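Local coordinates for protein lectin 2 (Agrocybe aegerita, PDB 4TQJ) that binds sugars as a fungal lectin, with specific recognition of non-reducing terminal N-acetylglucosamine, at residues I21-G32 and F382-A390; W54-L62 and I74-Y83. The protein carries 1 engineered substitution. All blocks are in the same frame, centred on the assembly; numbering follows the deposited sequence.

Contact 1: residues I21-G32 and F382-A390; sequences IVGFGLDGVVIG and FSFSGGKWA
Ile21 and Phe382 approach from opposite directions in a CH-pi contact over the ring face: the CG2 methyl of Ile21 sits 3.6 Å from the centroid of the Phe382 ring, only 14° off its normal. With chi1 at -58°, CG2 stands opposite the backbone N and is the branch over the ring centre, while CD1 reaches the ring from further along, 3.7 Å from Phe382 CD2. Apolar contacts continue at Val30, whose two methyls are shared between two rings. Because chi1 of -172° sets CG1 anti to the backbone N, CG1 lies 4.0 Å from Phe382 CZ, and CG2 faces the edge of the Trp389 indole, 4.1 Å from CZ2. The indole then brings its six-membered ring up to the backbone at Gly23 and Gly25, where no side chain intervenes; Trp389 CH2 approaches Gly25 CA to 3.5 Å, and Gly23 C and Phe24 N lie at the ring edge, in its plane.

The setting is the closing blade of a beta-propeller. Hairpin 21-32 comes from the start of the chain, and 382-390 is the loop leading into strand 395-399, which completes the same sheet on the inner side of strand 20-25; Trp389 also touches Cys396 of that last strand.

Polar links are few. A single water joins the segments, accepting from Leu26 N at 3.0 Å and donating to Lys388 O at 2.8 Å. It lies over one face of the Trp389 ring, whose opposite face carries CD1 of Phe382. Leu26 CD1 packs beside the same Lys388 carbonyl. Within the loop, Phe384 O takes the N-H groups of Gly387 and Trp389 from opposite faces of its plane, holding a tight turn before the indole, and Trp389 O accepts from Arg339 NH1.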
# COMPACT_ATOMS: atom_id res chain seq x y z
N ILE A 21 0.04 -9.85 -6.53
CA ILE A 21 0.33 -11.24 -6.92
C ILE A 21 1.65 -11.64 -6.29
O ILE A 21 2.63 -10.91 -6.40
CB ILE A 21 0.52 -11.39 -8.43
CG1 ILE A 21 -0.73 -10.93 -9.18
CG2 ILE A 21 0.86 -12.85 -8.78
CD1 ILE A 21 -0.51 -10.85 -10.66
N VAL A 22 1.67 -12.78 -5.62
CA VAL A 22 2.93 -13.32 -5.12
C VAL A 22 3.09 -14.71 -5.71
O VAL A 22 2.25 -15.59 -5.50
CB VAL A 22 2.98 -13.34 -3.58
CG1 VAL A 22 4.21 -14.09 -3.08
CG2 VAL A 22 2.95 -11.91 -3.04
N GLY A 23 4.15 -14.89 -6.50
CA GLY A 23 4.41 -16.16 -7.13
C GLY A 23 5.69 -16.79 -6.63
O GLY A 23 6.74 -16.15 -6.61
N PHE A 24 5.60 -18.05 -6.20
CA PHE A 24 6.81 -18.83 -5.96
C PHE A 24 7.13 -19.55 -7.26
O PHE A 24 6.66 -20.65 -7.50
CB PHE A 24 6.61 -19.81 -4.82
CG PHE A 24 6.41 -19.14 -3.49
CD1 PHE A 24 7.49 -18.89 -2.65
CD2 PHE A 24 5.15 -18.73 -3.10
CE1 PHE A 24 7.30 -18.27 -1.42
CE2 PHE A 24 4.95 -18.10 -1.88
CZ PHE A 24 6.02 -17.87 -1.04
N GLY A 25 7.89 -18.88 -8.12
CA GLY A 25 8.18 -19.40 -9.45
C GLY A 25 9.32 -20.40 -9.39
O GLY A 25 9.80 -20.76 -8.31
N LEU A 26 9.76 -20.86 -10.56
CA LEU A 26 10.81 -21.86 -10.64
C LEU A 26 12.16 -21.33 -10.16
O LEU A 26 12.97 -22.09 -9.61
CB LEU A 26 10.95 -22.36 -12.08
CG LEU A 26 9.71 -23.04 -12.65
CD1 LEU A 26 9.88 -23.31 -14.16
CD2 LEU A 26 9.39 -24.32 -11.86
N ASP A 27 12.41 -20.04 -10.35
CA ASP A 27 13.72 -19.47 -10.06
C ASP A 27 13.71 -18.55 -8.85
O ASP A 27 14.71 -17.89 -8.55
CB ASP A 27 14.28 -18.73 -11.28
CG ASP A 27 14.34 -19.61 -12.54
OD1 ASP A 27 14.60 -20.83 -12.44
OD2 ASP A 27 14.15 -19.07 -13.64
N GLY A 28 12.58 -18.50 -8.16
CA GLY A 28 12.49 -17.68 -6.96
C GLY A 28 11.15 -16.98 -6.86
O GLY A 28 10.27 -17.18 -7.69
N VAL A 29 11.03 -16.15 -5.84
CA VAL A 29 9.79 -15.43 -5.55
C VAL A 29 9.62 -14.25 -6.49
O VAL A 29 10.45 -13.34 -6.53
CB VAL A 29 9.81 -14.94 -4.10
CG1 VAL A 29 8.47 -14.31 -3.71
CG2 VAL A 29 10.16 -16.09 -3.16
N VAL A 30 8.53 -14.26 -7.25
CA VAL A 30 8.23 -13.18 -8.18
C VAL A 30 7.07 -12.36 -7.63
O VAL A 30 6.01 -12.91 -7.35
CB VAL A 30 7.85 -13.73 -9.56
CG1 VAL A 30 7.72 -12.60 -10.54
CG2 VAL A 30 8.90 -14.74 -10.02
N ILE A 31 7.29 -11.06 -7.45
CA ILE A 31 6.24 -10.19 -6.95
C ILE A 31 5.61 -9.42 -8.10
O ILE A 31 6.31 -8.79 -8.89
CB ILE A 31 6.76 -9.17 -5.92
CG1 ILE A 31 7.46 -9.88 -4.76
CG2 ILE A 31 5.63 -8.31 -5.39
CD1 ILE A 31 6.54 -10.80 -3.94
N GLY A 32 4.29 -9.48 -8.18
CA GLY A 32 3.53 -8.66 -9.11
C GLY A 32 2.73 -7.62 -8.34
O GLY A 32 1.53 -7.78 -8.12
N PHE A 382 2.90 -14.59 -15.32
CA PHE A 382 2.14 -15.45 -14.39
C PHE A 382 1.27 -16.51 -15.06
O PHE A 382 0.81 -17.43 -14.39
CB PHE A 382 1.34 -14.63 -13.37
CG PHE A 382 2.19 -13.74 -12.51
CD1 PHE A 382 3.00 -14.28 -11.52
CD2 PHE A 382 2.19 -12.38 -12.71
CE1 PHE A 382 3.79 -13.46 -10.74
CE2 PHE A 382 2.98 -11.56 -11.93
CZ PHE A 382 3.77 -12.10 -10.95
N SER A 383 1.07 -16.39 -16.37
CA SER A 383 0.32 -17.41 -17.11
C SER A 383 1.07 -18.75 -17.13
O SER A 383 2.28 -18.80 -16.94
CB SER A 383 0.07 -16.95 -18.55
OG SER A 383 1.28 -16.84 -19.26
N PHE A 384 0.32 -19.83 -17.34
CA PHE A 384 0.88 -21.17 -17.38
C PHE A 384 2.10 -21.25 -18.30
O PHE A 384 3.12 -21.84 -17.94
CB PHE A 384 -0.18 -22.18 -17.81
CG PHE A 384 0.33 -23.58 -17.93
CD1 PHE A 384 0.71 -24.30 -16.81
CD2 PHE A 384 0.41 -24.20 -19.17
CE1 PHE A 384 1.19 -25.61 -16.92
CE2 PHE A 384 0.88 -25.49 -19.29
CZ PHE A 384 1.27 -26.20 -18.17
N SER A 385 1.99 -20.67 -19.49
CA SER A 385 3.13 -20.54 -20.39
C SER A 385 3.88 -21.85 -20.52
O SER A 385 5.08 -21.93 -20.23
CB SER A 385 4.08 -19.46 -19.91
OG SER A 385 3.49 -18.18 -20.03
N GLY A 386 3.16 -22.89 -20.94
CA GLY A 386 3.73 -24.18 -21.26
C GLY A 386 4.39 -24.89 -20.08
O GLY A 386 5.05 -25.92 -20.27
N GLY A 387 4.23 -24.37 -18.87
CA GLY A 387 4.83 -25.02 -17.72
C GLY A 387 5.60 -24.10 -16.78
O GLY A 387 5.90 -24.47 -15.64
N LYS A 388 5.91 -22.90 -17.26
CA LYS A 388 6.60 -21.90 -16.46
C LYS A 388 5.92 -21.71 -15.11
O LYS A 388 6.58 -21.48 -14.09
CB LYS A 388 6.65 -20.58 -17.20
CG LYS A 388 7.50 -19.54 -16.49
CD LYS A 388 7.65 -18.27 -17.33
CE LYS A 388 8.64 -17.31 -16.68
NZ LYS A 388 8.72 -16.05 -17.47
N TRP A 389 4.59 -21.82 -15.09
CA TRP A 389 3.87 -21.73 -13.84
C TRP A 389 3.03 -22.96 -13.53
O TRP A 389 1.89 -22.85 -13.05
CB TRP A 389 3.04 -20.45 -13.82
CG TRP A 389 3.90 -19.24 -13.64
CD1 TRP A 389 4.38 -18.41 -14.63
CD2 TRP A 389 4.40 -18.73 -12.41
NE1 TRP A 389 5.15 -17.41 -14.07
CE2 TRP A 389 5.17 -17.58 -12.71
CE3 TRP A 389 4.27 -19.12 -11.08
CZ2 TRP A 389 5.80 -16.84 -11.72
CZ3 TRP A 389 4.90 -18.38 -10.10
CH2 TRP A 389 5.66 -17.25 -10.42
N ALA A 390 3.60 -24.13 -13.79
CA ALA A 390 2.92 -25.38 -13.51
C ALA A 390 2.62 -25.48 -12.02
O ALA A 390 3.47 -25.18 -11.20
CB ALA A 390 3.75 -26.57 -13.95
O HOH W 1 8.52 -19.78 -13.06

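Contact 2: residues W54-L62 and I74-Y83; sequences WLTTKHVRL and IVGFGNAGVY
The innermost hairpin of a beta-propeller blade forms where Val60-Leu62 runs antiparallel to Ile74-Phe77, the loop 54-59 folding back over it. Val60 with Phe77 and Leu62 with Val75 are hydrogen-bonded pairs, Arg61 with Gly76 the non-hydrogen-bonded pair between them. Phe77 N gives a short, nearly straight bond to Val60 O (2.7 Å, 174°), whereas its return from Val60 N to Phe77 O is weak at 3.3 Å.

On one face, Val60 and Phe77 point the same way, CG1 of Val60 lying 3.7 Å from Phe77 CD2, and Leu62 CD1 reaches CE2 of that ring, 4.1 Å away; Arg118 and Leu120 of strand 117-121 pack against this side. On the other face Gly76 has no side chain, and the Trp54 indole fills the position, its CH2 3.5 Å from Gly76 C. Tyr83 CD2 lies 4.0 Å from the same CH2, while Trp54 NE1 turns to Asn46 OD1. CB of Trp54 lies over one face of the Arg61 guanidinium, toward its rim; that group binds Phe47 O through NH1.

Past the strand ends, His59 joins the loops. Its ND1 accepts from Leu55 N almost in the ring plane, which fixes the ring's rotation and makes NE2 the donor. NE2 donates a hydrogen bond to Asn79 OD1 at 2.9 Å, from above the amide carbonyl plane, 57° out of it.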
# COMPACT_ATOMS: atom_id res chain seq x y z
N TRP A 54 13.04 -26.24 -3.20
CA TRP A 54 11.71 -26.25 -2.59
C TRP A 54 10.71 -27.03 -3.43
O TRP A 54 10.69 -26.93 -4.66
CB TRP A 54 11.21 -24.81 -2.37
CG TRP A 54 11.99 -24.09 -1.29
CD1 TRP A 54 13.24 -23.57 -1.39
CD2 TRP A 54 11.55 -23.83 0.05
NE1 TRP A 54 13.62 -22.99 -0.19
CE2 TRP A 54 12.59 -23.15 0.71
CE3 TRP A 54 10.37 -24.12 0.76
CZ2 TRP A 54 12.50 -22.74 2.04
CZ3 TRP A 54 10.28 -23.71 2.08
CH2 TRP A 54 11.34 -23.03 2.71
N LEU A 55 9.89 -27.82 -2.74
CA LEU A 55 8.95 -28.71 -3.41
C LEU A 55 7.53 -28.56 -2.87
O LEU A 55 7.32 -28.45 -1.65
CB LEU A 55 9.41 -30.16 -3.24
CG LEU A 55 10.77 -30.45 -3.89
CD1 LEU A 55 11.35 -31.79 -3.42
CD2 LEU A 55 10.62 -30.43 -5.39
N THR A 56 6.55 -28.59 -3.76
CA THR A 56 5.16 -28.54 -3.34
C THR A 56 4.78 -29.80 -2.56
O THR A 56 3.84 -29.79 -1.78
CB THR A 56 4.20 -28.36 -4.53
OG1 THR A 56 4.31 -29.49 -5.40
CG2 THR A 56 4.52 -27.07 -5.30
N THR A 57 5.54 -30.88 -2.77
CA THR A 57 5.20 -32.14 -2.11
C THR A 57 5.73 -32.22 -0.69
O THR A 57 5.30 -33.06 0.08
CB THR A 57 5.72 -33.37 -2.88
OG1 THR A 57 7.14 -33.26 -3.03
CG2 THR A 57 5.08 -33.45 -4.25
N LYS A 58 6.67 -31.34 -0.34
CA LYS A 58 7.32 -31.42 0.97
C LYS A 58 7.27 -30.13 1.78
O LYS A 58 7.46 -30.15 2.99
CB LYS A 58 8.79 -31.83 0.82
CG LYS A 58 9.00 -33.22 0.24
CD LYS A 58 10.49 -33.56 0.09
CE LYS A 58 11.24 -33.39 1.41
NZ LYS A 58 12.58 -34.06 1.41
N HIS A 59 7.04 -29.00 1.11
CA HIS A 59 7.16 -27.71 1.77
C HIS A 59 5.91 -26.85 1.62
O HIS A 59 5.09 -27.08 0.74
CB HIS A 59 8.39 -26.97 1.25
CG HIS A 59 9.61 -27.82 1.19
ND1 HIS A 59 10.23 -28.15 0.01
CD2 HIS A 59 10.33 -28.42 2.18
CE1 HIS A 59 11.28 -28.92 0.26
NE2 HIS A 59 11.36 -29.09 1.57
N VAL A 60 5.82 -25.86 2.49
CA VAL A 60 4.71 -24.92 2.53
C VAL A 60 5.26 -23.51 2.35
O VAL A 60 6.22 -23.11 3.04
CB VAL A 60 3.95 -25.04 3.88
CG1 VAL A 60 2.89 -23.96 4.03
CG2 VAL A 60 3.32 -26.41 3.99
N ARG A 61 4.69 -22.76 1.41
CA ARG A 61 5.18 -21.41 1.13
C ARG A 61 4.06 -20.36 1.16
O ARG A 61 3.09 -20.46 0.40
CB ARG A 61 5.92 -21.39 -0.21
CG ARG A 61 7.31 -22.02 -0.14
CD ARG A 61 7.87 -22.32 -1.52
NE ARG A 61 7.24 -23.50 -2.12
CZ ARG A 61 7.52 -23.96 -3.34
NH1 ARG A 61 8.42 -23.33 -4.08
NH2 ARG A 61 6.89 -25.03 -3.81
N LEU A 62 4.20 -19.37 2.05
CA LEU A 62 3.13 -18.43 2.34
C LEU A 62 3.63 -16.98 2.44
O LEU A 62 4.82 -16.73 2.28
CB LEU A 62 2.42 -18.82 3.64
CG LEU A 62 1.79 -20.23 3.70
CD1 LEU A 62 1.41 -20.59 5.13
CD2 LEU A 62 0.60 -20.38 2.77
N ILE A 74 7.89 -13.14 3.25
CA ILE A 74 7.88 -14.47 2.67
C ILE A 74 8.19 -15.48 3.75
O ILE A 74 9.19 -15.35 4.46
CB ILE A 74 8.94 -14.62 1.59
CG1 ILE A 74 8.85 -13.48 0.58
CG2 ILE A 74 8.82 -15.98 0.91
CD1 ILE A 74 7.56 -13.45 -0.16
N VAL A 75 7.35 -16.51 3.87
CA VAL A 75 7.57 -17.54 4.86
C VAL A 75 7.54 -18.92 4.20
O VAL A 75 6.61 -19.25 3.46
CB VAL A 75 6.50 -17.51 5.96
CG1 VAL A 75 6.83 -18.52 7.03
CG2 VAL A 75 6.35 -16.10 6.55
N GLY A 76 8.58 -19.70 4.45
CA GLY A 76 8.69 -21.04 3.90
C GLY A 76 8.88 -22.06 4.99
O GLY A 76 9.73 -21.89 5.87
N PHE A 77 8.08 -23.13 4.95
CA PHE A 77 8.25 -24.25 5.87
C PHE A 77 9.10 -25.27 5.14
O PHE A 77 8.58 -26.07 4.37
CB PHE A 77 6.89 -24.84 6.27
CG PHE A 77 6.05 -23.92 7.11
CD1 PHE A 77 5.97 -24.09 8.49
CD2 PHE A 77 5.35 -22.87 6.54
CE1 PHE A 77 5.20 -23.25 9.27
CE2 PHE A 77 4.58 -22.01 7.31
CZ PHE A 77 4.51 -22.20 8.69
N GLY A 78 10.41 -25.22 5.38
CA GLY A 78 11.36 -26.09 4.70
C GLY A 78 11.56 -27.42 5.40
O GLY A 78 10.67 -27.90 6.09
N ASN A 79 12.73 -28.02 5.21
CA ASN A 79 13.05 -29.31 5.82
C ASN A 79 13.43 -29.17 7.29
O ASN A 79 12.91 -29.88 8.15
CB ASN A 79 14.18 -30.01 5.06
CG ASN A 79 13.78 -30.43 3.66
OD1 ASN A 79 12.65 -30.88 3.44
ND2 ASN A 79 14.69 -30.28 2.71
N ALA A 80 14.32 -28.23 7.58
CA ALA A 80 14.89 -28.10 8.92
C ALA A 80 14.14 -27.09 9.78
O ALA A 80 14.44 -26.94 10.97
CB ALA A 80 16.37 -27.73 8.84
N GLY A 81 13.18 -26.40 9.19
CA GLY A 81 12.39 -25.44 9.95
C GLY A 81 11.76 -24.38 9.07
O GLY A 81 11.54 -24.58 7.88
N VAL A 82 11.49 -23.23 9.68
CA VAL A 82 10.81 -22.14 9.01
C VAL A 82 11.79 -21.03 8.69
O VAL A 82 12.55 -20.60 9.55
CB VAL A 82 9.67 -21.61 9.88
CG1 VAL A 82 8.92 -20.50 9.17
CG2 VAL A 82 8.74 -22.76 10.28
N TYR A 83 11.76 -20.58 7.43
CA TYR A 83 12.65 -19.53 6.95
C TYR A 83 11.83 -18.31 6.53
O TYR A 83 10.79 -18.46 5.89
CB TYR A 83 13.45 -20.02 5.75
CG TYR A 83 14.27 -21.26 6.01
CD1 TYR A 83 15.63 -21.17 6.30
CD2 TYR A 83 13.70 -22.53 5.94
CE1 TYR A 83 16.40 -22.30 6.53
CE2 TYR A 83 14.46 -23.67 6.17
CZ TYR A 83 15.81 -23.54 6.46
OH TYR A 83 16.57 -24.67 6.69
O HOH W 2 8.06 -28.97 5.39

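In the fold
Contacts 1 and 2 lie in adjoining blades of the propeller, their centres about 16 Å apart, and they touch through Phe24, which packs on Ile74 and Arg61. Both segments of contact 2 fall within the long chain span between those of contact 1. Contact 2 is local, linking neighbouring strands 60-64 and 73-77 of one blade; contact 1 joins segments about 350 residues apart and helps shut the ring. Both follow one plan: a loop entering the innermost strand lays a tryptophan, Trp54 or Trp389, against glycines of the strand beside it or just past its end. Such units, probably repeated round the circle, would build the closed scaffold, early strand 20-25 pairing with the last, 395-399.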